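Local coordinates for protein MIP07328p (Drosophila melanogaster, PDB 6FKK) that probably acts as an axon guidance cue, a chemorepellent whose extracellular sema domain would engage semaphorin receptors on responding cells, at residues A[265-270]-A[378-383]; A[253-258]-A[287-292]; A[212-217]-A[223-228]. All blocks are in the same frame, centred on the assembly; numbering follows the deposited sequence.

Contact 1. Residues A[265-270]-A[378-383]; sequences FYFDEI and TKVNLH. With NAG (2-acetamido-2-deoxy-beta-D-glucopyranose), chain B.
In the mixed sheet of the sema beta-propeller, Phe-267 on 265-270 meets Thr-378 and Val-380 at the end of strand 377-380. The whole contact is made by the far end of the aromatic ring. Its CZ lies 4.2 Å from Thr-378 CG2, which comes in obliquely, and 4.4 Å from Val-380 CG2, which sits at the ring edge near its plane. The side chains of Phe-267 and Thr-378 cross at about a right angle. Thr-378 presents its methyl because OG1 takes the position between backbone N and carbonyl carbon (chi1 64°), and CG2 then falls beside N on the Phe-267 side. These strands are not sheet neighbours: 282-290 and 298-305 come between them in the order, the ring reaches past both, and 135 Å² is buried. Phe-289, Val-259 and Thr-291 pack round the same phenylalanine, while the Phe-267 CE1 edge also lies in the plane of the Phe-265 ring, at its rim. Next door, Tyr-266 goes a different way, to the glycan. Its OH accepts a hydrogen bond from N2 of the N-acetylglucosamine at 3.2 Å (N-H...O angle 146°), the sugar nitrogen lying at the ring edge and in its plane. Beyond Thr-378, Lys-379 leaves the backbone away from 265-270, and its NZ forms a salt bridge with Glu-440.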
loop_
_atom_site.group_PDB
_atom_site.type_symbol
_atom_site.label_atom_id
_atom_site.label_comp_id
_atom_site.label_asym_id
_atom_site.label_seq_id
_atom_site.Cartn_x
_atom_site.Cartn_y
_atom_site.Cartn_z
ATOM N N PHE A 265 -14.711 7.853 -15.684
ATOM C CA PHE A 265 -13.355 7.493 -16.085
ATOM C C PHE A 265 -12.716 6.706 -14.946
ATOM O O PHE A 265 -12.415 7.271 -13.891
ATOM C CB PHE A 265 -12.543 8.741 -16.422
ATOM C CG PHE A 265 -11.195 8.449 -17.022
ATOM C CD1 PHE A 265 -10.083 8.283 -16.212
ATOM C CD2 PHE A 265 -11.040 8.347 -18.394
ATOM C CE1 PHE A 265 -8.843 8.015 -16.760
ATOM C CE2 PHE A 265 -9.800 8.078 -18.947
ATOM C CZ PHE A 265 -8.701 7.912 -18.128
ATOM N N TYR A 266 -12.496 5.414 -15.164
ATOM C CA TYR A 266 -12.035 4.523 -14.108
ATOM C C TYR A 266 -10.519 4.376 -14.115
ATOM O O TYR A 266 -9.883 4.363 -15.174
ATOM C CB TYR A 266 -12.670 3.137 -14.251
ATOM C CG TYR A 266 -14.149 3.089 -13.951
ATOM C CD1 TYR A 266 -15.087 3.380 -14.931
ATOM C CD2 TYR A 266 -14.608 2.734 -12.690
ATOM C CE1 TYR A 266 -16.441 3.326 -14.662
ATOM C CE2 TYR A 266 -15.960 2.677 -12.411
ATOM C CZ TYR A 266 -16.872 2.975 -13.400
ATOM O OH TYR A 266 -18.219 2.920 -13.128
ATOM N N PHE A 267 -9.950 4.268 -12.920
ATOM C CA PHE A 267 -8.572 3.830 -12.713
ATOM C C PHE A 267 -8.674 2.464 -12.041
ATOM O O PHE A 267 -8.868 2.372 -10.825
ATOM C CB PHE A 267 -7.791 4.827 -11.861
ATOM C CG PHE A 267 -7.763 6.225 -12.417
ATOM C CD1 PHE A 267 -8.809 7.102 -12.174
ATOM C CD2 PHE A 267 -6.681 6.671 -13.158
ATOM C CE1 PHE A 267 -8.784 8.390 -12.673
ATOM C CE2 PHE A 267 -6.651 7.960 -13.662
ATOM C CZ PHE A 267 -7.704 8.820 -13.419
ATOM N N ASP A 268 -8.554 1.400 -12.834
ATOM C CA ASP A 268 -8.950 0.068 -12.397
ATOM C C ASP A 268 -7.802 -0.797 -11.891
ATOM O O ASP A 268 -8.059 -1.901 -11.402
ATOM C CB ASP A 268 -9.659 -0.669 -13.538
ATOM C CG ASP A 268 -11.094 -0.222 -13.719
ATOM O OD1 ASP A 268 -11.750 0.089 -12.701
ATOM O OD2 ASP A 268 -11.565 -0.186 -14.876
ATOM N N GLU A 269 -6.556 -0.342 -11.992
ATOM C CA GLU A 269 -5.399 -1.157 -11.623
ATOM C C GLU A 269 -4.689 -0.516 -10.434
ATOM O O GLU A 269 -3.895 0.417 -10.603
ATOM C CB GLU A 269 -4.458 -1.332 -12.811
ATOM C CG GLU A 269 -5.068 -2.121 -13.959
ATOM C CD GLU A 269 -4.054 -2.487 -15.025
ATOM O OE1 GLU A 269 -2.937 -1.927 -15.005
ATOM O OE2 GLU A 269 -4.374 -3.339 -15.879
ATOM N N ILE A 270 -4.968 -1.027 -9.235
ATOM C CA ILE A 270 -4.312 -0.527 -8.034
ATOM C C ILE A 270 -2.835 -0.902 -8.068
ATOM O O ILE A 270 -2.441 -1.941 -8.617
ATOM C CB ILE A 270 -5.012 -1.075 -6.777
ATOM C CG1 ILE A 270 -4.549 -0.328 -5.527
ATOM C CG2 ILE A 270 -4.767 -2.567 -6.629
ATOM C CD1 ILE A 270 -5.395 -0.625 -4.311
ATOM N N THR A 378 -5.319 13.318 -9.966
ATOM C CA THR A 378 -5.286 12.597 -11.230
ATOM C C THR A 378 -4.089 13.054 -12.051
ATOM O O THR A 378 -3.702 14.226 -12.013
ATOM C CB THR A 378 -6.576 12.800 -12.039
ATOM O OG1 THR A 378 -6.703 14.177 -12.410
ATOM C CG2 THR A 378 -7.788 12.388 -11.224
ATOM N N LYS A 379 -3.501 12.113 -12.787
ATOM C CA LYS A 379 -2.383 12.389 -13.690
ATOM C C LYS A 379 -2.655 11.643 -14.991
ATOM O O LYS A 379 -2.442 10.430 -15.068
ATOM C CB LYS A 379 -1.051 11.970 -13.077
ATOM C CG LYS A 379 -0.430 13.002 -12.151
ATOM C CD LYS A 379 0.939 12.546 -11.665
ATOM C CE LYS A 379 1.782 13.723 -11.201
ATOM N NZ LYS A 379 2.046 14.676 -12.317
ATOM N N VAL A 380 -3.119 12.365 -16.010
ATOM C CA VAL A 380 -3.561 11.767 -17.263
ATOM C C VAL A 380 -2.750 12.348 -18.412
ATOM O O VAL A 380 -2.418 13.540 -18.411
ATOM C CB VAL A 380 -5.072 11.991 -17.486
ATOM C CG1 VAL A 380 -5.555 11.225 -18.703
ATOM C CG2 VAL A 380 -5.851 11.570 -16.253
ATOM N N ASN A 381 -2.428 11.496 -19.391
ATOM C CA ASN A 381 -1.688 11.894 -20.589
ATOM C C ASN A 381 -0.320 12.473 -20.236
ATOM O O ASN A 381 0.126 13.465 -20.816
ATOM C CB ASN A 381 -2.494 12.880 -21.440
ATOM C CG ASN A 381 -3.480 12.184 -22.359
ATOM O OD1 ASN A 381 -3.151 11.181 -22.996
ATOM N ND2 ASN A 381 -4.699 12.711 -22.433
ATOM N N LEU A 382 0.355 11.843 -19.278
ATOM C CA LEU A 382 1.688 12.244 -18.860
ATOM C C LEU A 382 2.668 11.105 -19.105
ATOM O O LEU A 382 2.284 9.936 -19.209
ATOM C CB LEU A 382 1.708 12.652 -17.384
ATOM C CG LEU A 382 0.769 13.805 -17.027
ATOM C CD1 LEU A 382 0.818 14.099 -15.536
ATOM C CD2 LEU A 382 1.112 15.046 -17.838
ATOM N N HIS A 383 3.949 11.459 -19.198
ATOM C CA HIS A 383 4.998 10.494 -19.496
ATOM C C HIS A 383 5.467 9.721 -18.268
ATOM O O HIS A 383 6.578 9.178 -18.280
ATOM C CB HIS A 383 6.185 11.195 -20.161
ATOM C CG HIS A 383 5.864 11.788 -21.499
ATOM N ND1 HIS A 383 5.270 11.065 -22.510
ATOM C CD2 HIS A 383 6.061 13.033 -21.993
ATOM C CE1 HIS A 383 5.111 11.839 -23.568
ATOM N NE2 HIS A 383 5.584 13.039 -23.281
HETATM C C1 NAG B . -18.227 3.969 -9.249
HETATM C C2 NAG B . -19.502 3.293 -9.734
HETATM C C3 NAG B . -20.183 4.143 -10.810
HETATM C C4 NAG B . -20.321 5.599 -10.370
HETATM C C5 NAG B . -19.003 6.126 -9.808
HETATM C C6 NAG B . -19.120 7.508 -9.210
HETATM C C7 NAG B . -19.554 0.839 -9.603
HETATM C C8 NAG B . -19.182 -0.444 -10.284
HETATM N N2 NAG B . -19.217 1.961 -10.246
HETATM O O3 NAG B . -21.459 3.567 -11.067
HETATM O O4 NAG B . -20.634 6.434 -11.482
HETATM O O5 NAG B . -18.528 5.260 -8.772
HETATM O O6 NAG B . -20.044 7.534 -8.131
HETATM O O7 NAG B . -20.132 0.856 -8.521
#

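Contact 2. Residues A[253-258]-A[287-292]; sequences ARLNCS and AVFTTS. With NAG (2-acetamido-2-deoxy-beta-D-glucopyranose), chain B.
Segment 287-292 meets Leu-255 and Cys-257 of 253-258 through one ring, that of Phe-289. Ahead of it in the strand, Val-288 points away and packs on Val-301 of strand 298-305. Phe-289 itself has CG anti to its own carbonyl carbon (chi1 -64°), which sends the ring across to strand 251-259. Cys-257 CB stands over the middle of one ring face, 3.7 Å from the Phe-289 ring centroid and 9° off the normal, a true CH-pi contact. Its sulfur comes in obliquely beside the same ring, 4.2 Å from Cys-257 SG to the Phe-289 centroid, and is tied in a disulfide to Cys-302 on strand 298-305. Leu-255 takes the ring edge instead: its CD1 is 4.2 Å from Phe-289 CZ, and the two side chains cross at about a right angle. Between Leu-255 and Cys-257, Asn-256 faces the other way and carries the N-linked sugar, its ND2 joined to C1 of the sugar at 1.4 Å. Ser-258 OG donates to Asn-256 OD1 (2.8 Å) in the carbonyl plane, which should steady the amide bearing the glycan. After Phe-289 the segment turns from this contact, with Thr-291 OG1 hydrogen-bonded to Ile-296 O. Across the contact the chemistry is all aromatic, aliphatic and sulfur, consistent with strand 251-259 turning Leu-255 and Cys-257 to the packed interior and Asn-256 to the glycan side.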
loop_
_atom_site.group_PDB
_atom_site.type_symbol
_atom_site.label_atom_id
_atom_site.label_comp_id
_atom_site.label_asym_id
_atom_site.label_seq_id
_atom_site.Cartn_x
_atom_site.Cartn_y
_atom_site.Cartn_z
ATOM N N ALA A 253 -14.661 -7.368 -2.572
ATOM C CA ALA A 253 -15.458 -6.323 -3.194
ATOM C C ALA A 253 -14.560 -5.493 -4.095
ATOM O O ALA A 253 -13.352 -5.390 -3.866
ATOM C CB ALA A 253 -16.134 -5.429 -2.149
ATOM N N ARG A 254 -15.159 -4.907 -5.126
ATOM C CA ARG A 254 -14.409 -4.065 -6.046
ATOM C C ARG A 254 -14.168 -2.694 -5.430
ATOM O O ARG A 254 -15.023 -2.156 -4.720
ATOM C CB ARG A 254 -15.155 -3.918 -7.370
ATOM C CG ARG A 254 -14.414 -3.074 -8.393
ATOM C CD ARG A 254 -15.247 -2.824 -9.634
ATOM N NE ARG A 254 -14.524 -2.005 -10.603
ATOM C CZ ARG A 254 -15.036 -1.579 -11.753
ATOM N NH1 ARG A 254 -16.281 -1.895 -12.083
ATOM N NH2 ARG A 254 -14.303 -0.837 -12.572
ATOM N N LEU A 255 -12.991 -2.137 -5.694
ATOM C CA LEU A 255 -12.688 -0.766 -5.317
ATOM C C LEU A 255 -13.033 0.164 -6.472
ATOM O O LEU A 255 -12.759 -0.144 -7.636
ATOM C CB LEU A 255 -11.215 -0.622 -4.937
ATOM C CG LEU A 255 -10.771 -1.378 -3.685
ATOM C CD1 LEU A 255 -9.276 -1.221 -3.485
ATOM C CD2 LEU A 255 -11.528 -0.876 -2.469
ATOM N N ASN A 256 -13.645 1.300 -6.147
ATOM C CA ASN A 256 -14.147 2.245 -7.141
ATOM C C ASN A 256 -13.339 3.533 -7.032
ATOM O O ASN A 256 -13.634 4.394 -6.198
ATOM C CB ASN A 256 -15.639 2.498 -6.937
ATOM C CG ASN A 256 -16.255 3.355 -8.034
ATOM O OD1 ASN A 256 -15.576 4.150 -8.686
ATOM N ND2 ASN A 256 -17.556 3.196 -8.238
ATOM N N CYS A 257 -12.328 3.663 -7.884
ATOM C CA CYS A 257 -11.542 4.886 -8.013
ATOM C C CYS A 257 -11.799 5.432 -9.412
ATOM O O CYS A 257 -11.168 5.003 -10.382
ATOM C CB CYS A 257 -10.060 4.617 -7.773
ATOM S SG CYS A 257 -9.030 6.103 -7.788
ATOM N N SER A 258 -12.734 6.375 -9.514
ATOM C CA SER A 258 -13.161 6.872 -10.812
ATOM C C SER A 258 -13.552 8.337 -10.707
ATOM O O SER A 258 -13.922 8.825 -9.636
ATOM C CB SER A 258 -14.342 6.063 -11.362
ATOM O OG SER A 258 -15.494 6.236 -10.555
ATOM N N ALA A 287 -4.607 4.897 -1.669
ATOM C CA ALA A 287 -4.144 3.951 -2.672
ATOM C C ALA A 287 -3.842 4.674 -3.974
ATOM O O ALA A 287 -4.387 5.744 -4.257
ATOM C CB ALA A 287 -5.173 2.842 -2.917
ATOM N N VAL A 288 -2.964 4.065 -4.768
ATOM C CA VAL A 288 -2.556 4.586 -6.066
ATOM C C VAL A 288 -3.104 3.670 -7.150
ATOM O O VAL A 288 -2.926 2.449 -7.086
ATOM C CB VAL A 288 -1.025 4.701 -6.165
ATOM C CG1 VAL A 288 -0.611 4.977 -7.596
ATOM C CG2 VAL A 288 -0.525 5.793 -5.242
ATOM N N PHE A 289 -3.767 4.259 -8.141
ATOM C CA PHE A 289 -4.369 3.519 -9.240
ATOM C C PHE A 289 -3.840 4.035 -10.572
ATOM O O PHE A 289 -3.594 5.234 -10.730
ATOM C CB PHE A 289 -5.897 3.642 -9.226
ATOM C CG PHE A 289 -6.553 3.044 -8.015
ATOM C CD1 PHE A 289 -6.581 3.731 -6.813
ATOM C CD2 PHE A 289 -7.170 1.806 -8.089
ATOM C CE1 PHE A 289 -7.194 3.186 -5.703
ATOM C CE2 PHE A 289 -7.786 1.255 -6.980
ATOM C CZ PHE A 289 -7.796 1.946 -5.786
ATOM N N THR A 290 -3.676 3.123 -11.528
ATOM C CA THR A 290 -3.348 3.467 -12.901
ATOM C C THR A 290 -4.414 2.909 -13.835
ATOM O O THR A 290 -5.163 1.995 -13.478
ATOM C CB THR A 290 -1.965 2.933 -13.312
ATOM O OG1 THR A 290 -1.918 1.512 -13.122
ATOM C CG2 THR A 290 -0.862 3.593 -12.496
ATOM N N THR A 291 -4.479 3.471 -15.039
ATOM C CA THR A 291 -5.429 2.994 -16.029
ATOM C C THR A 291 -4.874 1.772 -16.754
ATOM O O THR A 291 -3.679 1.469 -16.702
ATOM C CB THR A 291 -5.759 4.080 -17.052
ATOM O OG1 THR A 291 -4.590 4.385 -17.823
ATOM C CG2 THR A 291 -6.241 5.337 -16.355
ATOM N N SER A 292 -5.769 1.069 -17.440
ATOM C CA SER A 292 -5.378 -0.086 -18.225
ATOM C C SER A 292 -4.740 0.373 -19.539
ATOM O O SER A 292 -4.686 1.565 -19.855
ATOM C CB SER A 292 -6.580 -0.999 -18.447
ATOM O OG SER A 292 -7.150 -1.384 -17.205
HETATM C C1 NAG B . -18.227 3.969 -9.249
HETATM C C2 NAG B . -19.502 3.293 -9.734
HETATM C C3 NAG B . -20.183 4.143 -10.810
HETATM C C4 NAG B . -20.321 5.599 -10.370
HETATM C C5 NAG B . -19.003 6.126 -9.808
HETATM C C6 NAG B . -19.120 7.508 -9.210
HETATM C C7 NAG B . -19.554 0.839 -9.603
HETATM C C8 NAG B . -19.182 -0.444 -10.284
HETATM N N2 NAG B . -19.217 1.961 -10.246
HETATM O O3 NAG B . -21.459 3.567 -11.067
HETATM O O4 NAG B . -20.634 6.434 -11.482
HETATM O O5 NAG B . -18.528 5.260 -8.772
HETATM O O6 NAG B . -20.044 7.534 -8.131
HETATM O O7 NAG B . -20.132 0.856 -8.521
#

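Contact 3. Residues A[212-217]-A[223-228]; sequences RELSME and KAVYSR
Glu-213 OE1 is gripped twice: by Arg-228 NE across the hairpin at 3.1 Å and, in a second salt bridge, by Lys-252 from outside it. The arginine comes to the anti lone pair of OE1, with the oxygen tilted out of the guanidinium plane and the two flat groups standing 79° apart. The other oxygen, OE2, takes the backbone N-H of Asn-193, so both ends of this buried carboxylate have partners. Arg-228 is bent at its second torsion (chi2 -80°), which swings the guanidinium back along the hairpin until its NH1 reaches Glu-217 OE2 at 3.2 Å, meeting that carboxylate from above its plane. The Glu-217 link is less certain, as that residue is poorly ordered. Tyr-226 CB lies over one face of the guanidinium, and the Tyr-226 ring makes a cation-pi contact with Arg-254. A leucine in place of Arg-228 would probably leave Glu-213 without its partner across the hairpin and take from Glu-217 its salt-bridge mate. Glu-213 N donates to Tyr-226 O at 3.0 Å and Tyr-226 N to Glu-213 O at 2.9 Å. On the face with Leu-214 and Val-225, aliphatic carbons meet: Leu-214 CD2 is 4.2 Å from Val-225 CG2, and Arg-212 CB touches Val-225 CG1. From the connection 215-224, the Lys-223 chain runs against Leu-214 CD1. Consecutive strands 206-214 and 225-233 thus form a beta hairpin, the antiparallel up-and-down pairing from which the blades of a beta-propeller such as the sema domain are built.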
loop_
_atom_site.group_PDB
_atom_site.type_symbol
_atom_site.label_atom_id
_atom_site.label_comp_id
_atom_site.label_asym_id
_atom_site.label_seq_id
_atom_site.Cartn_x
_atom_site.Cartn_y
_atom_site.Cartn_z
ATOM N N ARG A 212 -5.130 -6.566 -7.538
ATOM C CA ARG A 212 -5.797 -6.444 -8.823
ATOM C C ARG A 212 -5.832 -7.813 -9.486
ATOM O O ARG A 212 -4.919 -8.626 -9.308
ATOM C CB ARG A 212 -5.091 -5.429 -9.728
ATOM C CG ARG A 212 -3.629 -5.743 -9.989
ATOM C CD ARG A 212 -2.962 -4.643 -10.803
ATOM N NE ARG A 212 -1.565 -4.952 -11.101
ATOM C CZ ARG A 212 -0.544 -4.624 -10.314
ATOM N NH1 ARG A 212 -0.766 -3.974 -9.180
ATOM N NH2 ARG A 212 0.696 -4.943 -10.661
ATOM N N GLU A 213 -6.894 -8.073 -10.242
ATOM C CA GLU A 213 -7.092 -9.391 -10.827
ATOM C C GLU A 213 -7.956 -9.262 -12.073
ATOM O O GLU A 213 -8.566 -8.221 -12.326
ATOM C CB GLU A 213 -7.739 -10.354 -9.827
ATOM C CG GLU A 213 -9.170 -9.986 -9.468
ATOM C CD GLU A 213 -9.902 -11.103 -8.749
ATOM O OE1 GLU A 213 -10.974 -10.834 -8.166
ATOM O OE2 GLU A 213 -9.407 -12.251 -8.769
ATOM N N LEU A 214 -8.001 -10.346 -12.843
ATOM C CA LEU A 214 -8.879 -10.413 -14.000
ATOM C C LEU A 214 -10.335 -10.485 -13.557
ATOM O O LEU A 214 -10.653 -10.942 -12.456
ATOM C CB LEU A 214 -8.534 -11.623 -14.867
ATOM C CG LEU A 214 -7.134 -11.623 -15.485
ATOM C CD1 LEU A 214 -6.906 -12.888 -16.302
ATOM C CD2 LEU A 214 -6.919 -10.378 -16.335
ATOM N N SER A 215 -11.225 -10.032 -14.433
ATOM C CA SER A 215 -12.635 -9.886 -14.106
ATOM C C SER A 215 -13.450 -11.002 -14.741
ATOM O O SER A 215 -13.272 -11.318 -15.921
ATOM C CB SER A 215 -13.166 -8.533 -14.573
ATOM O OG SER A 215 -14.561 -8.443 -14.347
ATOM N N MET A 216 -14.344 -11.590 -13.950
ATOM C CA MET A 216 -15.369 -12.485 -14.463
ATOM C C MET A 216 -16.713 -11.797 -14.630
ATOM O O MET A 216 -17.482 -12.174 -15.519
ATOM C CB MET A 216 -15.543 -13.687 -13.530
ATOM C CG MET A 216 -14.328 -14.585 -13.420
ATOM S SD MET A 216 -14.617 -15.955 -12.284
ATOM C CE MET A 216 -16.211 -16.547 -12.854
ATOM N N GLU A 217 -17.000 -10.788 -13.805
ATOM C CA GLU A 217 -18.315 -10.158 -13.802
ATOM C C GLU A 217 -18.635 -9.455 -15.115
ATOM O O GLU A 217 -19.808 -9.163 -15.373
ATOM C CB GLU A 217 -18.418 -9.168 -12.640
ATOM C CG GLU A 217 -17.305 -8.133 -12.600
ATOM C CD GLU A 217 -17.424 -7.204 -11.409
ATOM O OE1 GLU A 217 -18.496 -7.190 -10.773
ATOM O OE2 GLU A 217 -16.448 -6.489 -11.104
ATOM N N LYS A 223 -10.726 -9.678 -20.823
ATOM C CA LYS A 223 -9.544 -9.554 -19.971
ATOM C C LYS A 223 -9.402 -8.108 -19.495
ATOM O O LYS A 223 -8.547 -7.338 -19.938
ATOM C CB LYS A 223 -8.305 -10.047 -20.704
ATOM C CG LYS A 223 -8.282 -11.559 -20.846
ATOM C CD LYS A 223 -8.657 -12.216 -19.521
ATOM C CE LYS A 223 -8.918 -13.704 -19.674
ATOM N NZ LYS A 223 -9.387 -14.314 -18.398
ATOM N N ALA A 224 -10.278 -7.752 -18.562
ATOM C CA ALA A 224 -10.249 -6.470 -17.878
ATOM C C ALA A 224 -9.763 -6.673 -16.452
ATOM O O ALA A 224 -10.197 -7.604 -15.766
ATOM C CB ALA A 224 -11.634 -5.823 -17.863
ATOM N N VAL A 225 -8.868 -5.803 -16.007
ATOM C CA VAL A 225 -8.338 -5.872 -14.653
ATOM C C VAL A 225 -9.183 -4.988 -13.747
ATOM O O VAL A 225 -9.458 -3.828 -14.076
ATOM C CB VAL A 225 -6.862 -5.449 -14.615
ATOM C CG1 VAL A 225 -6.323 -5.555 -13.201
ATOM C CG2 VAL A 225 -6.044 -6.306 -15.562
ATOM N N TYR A 226 -9.600 -5.538 -12.609
ATOM C CA TYR A 226 -10.306 -4.793 -11.578
ATOM C C TYR A 226 -9.522 -4.865 -10.274
ATOM O O TYR A 226 -8.815 -5.842 -10.007
ATOM C CB TYR A 226 -11.727 -5.335 -11.354
ATOM C CG TYR A 226 -12.705 -5.025 -12.469
ATOM C CD1 TYR A 226 -12.449 -4.017 -13.388
ATOM C CD2 TYR A 226 -13.888 -5.738 -12.594
ATOM C CE1 TYR A 226 -13.342 -3.733 -14.407
ATOM C CE2 TYR A 226 -14.788 -5.461 -13.607
ATOM C CZ TYR A 226 -14.510 -4.458 -14.511
ATOM O OH TYR A 226 -15.405 -4.180 -15.521
ATOM N N SER A 227 -9.652 -3.820 -9.462
ATOM C CA SER A 227 -9.009 -3.760 -8.159
ATOM C C SER A 227 -9.995 -4.194 -7.082
ATOM O O SER A 227 -11.162 -3.795 -7.097
ATOM C CB SER A 227 -8.494 -2.351 -7.868
ATOM O OG SER A 227 -7.575 -1.935 -8.863
ATOM N N ARG A 228 -9.519 -5.014 -6.146
ATOM C CA ARG A 228 -10.380 -5.629 -5.148
ATOM C C ARG A 228 -9.817 -5.423 -3.750
ATOM O O ARG A 228 -8.608 -5.266 -3.561
ATOM C CB ARG A 228 -10.543 -7.138 -5.387
ATOM C CG ARG A 228 -10.791 -7.549 -6.826
ATOM C CD ARG A 228 -12.237 -7.362 -7.237
ATOM N NE ARG A 228 -12.574 -8.217 -8.371
ATOM C CZ ARG A 228 -13.735 -8.185 -9.014
ATOM N NH1 ARG A 228 -14.677 -7.332 -8.638
ATOM N NH2 ARG A 228 -13.955 -9.003 -10.034
#

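In the fold
All three contacts draw on one mixed sheet, with 225-233, 251-259, 265-279 and 282-290 as successive neighbours. Contact 2 is the fully buried one. In contact 1, about 9 Å from it between centres, Phe-267, which packs on Phe-289, carries the apolar contact on to the methyls of Thr-378 and Val-380, at the more exposed strand 377-380. Both also touch the same glycan. Contact 3 differs in kind: it joins adjacent strands of a hairpin through backbone bonds and charged side chains, and is partly buried, its Glu-213 to Arg-228 pair inside and Lys-223 exposed. Ser-227 OG of contact 3 bonds to Asp-268 O and Ile-270 N of contact 1, and the Arg-254 to Asp-268 salt bridge links contacts 2 and 1.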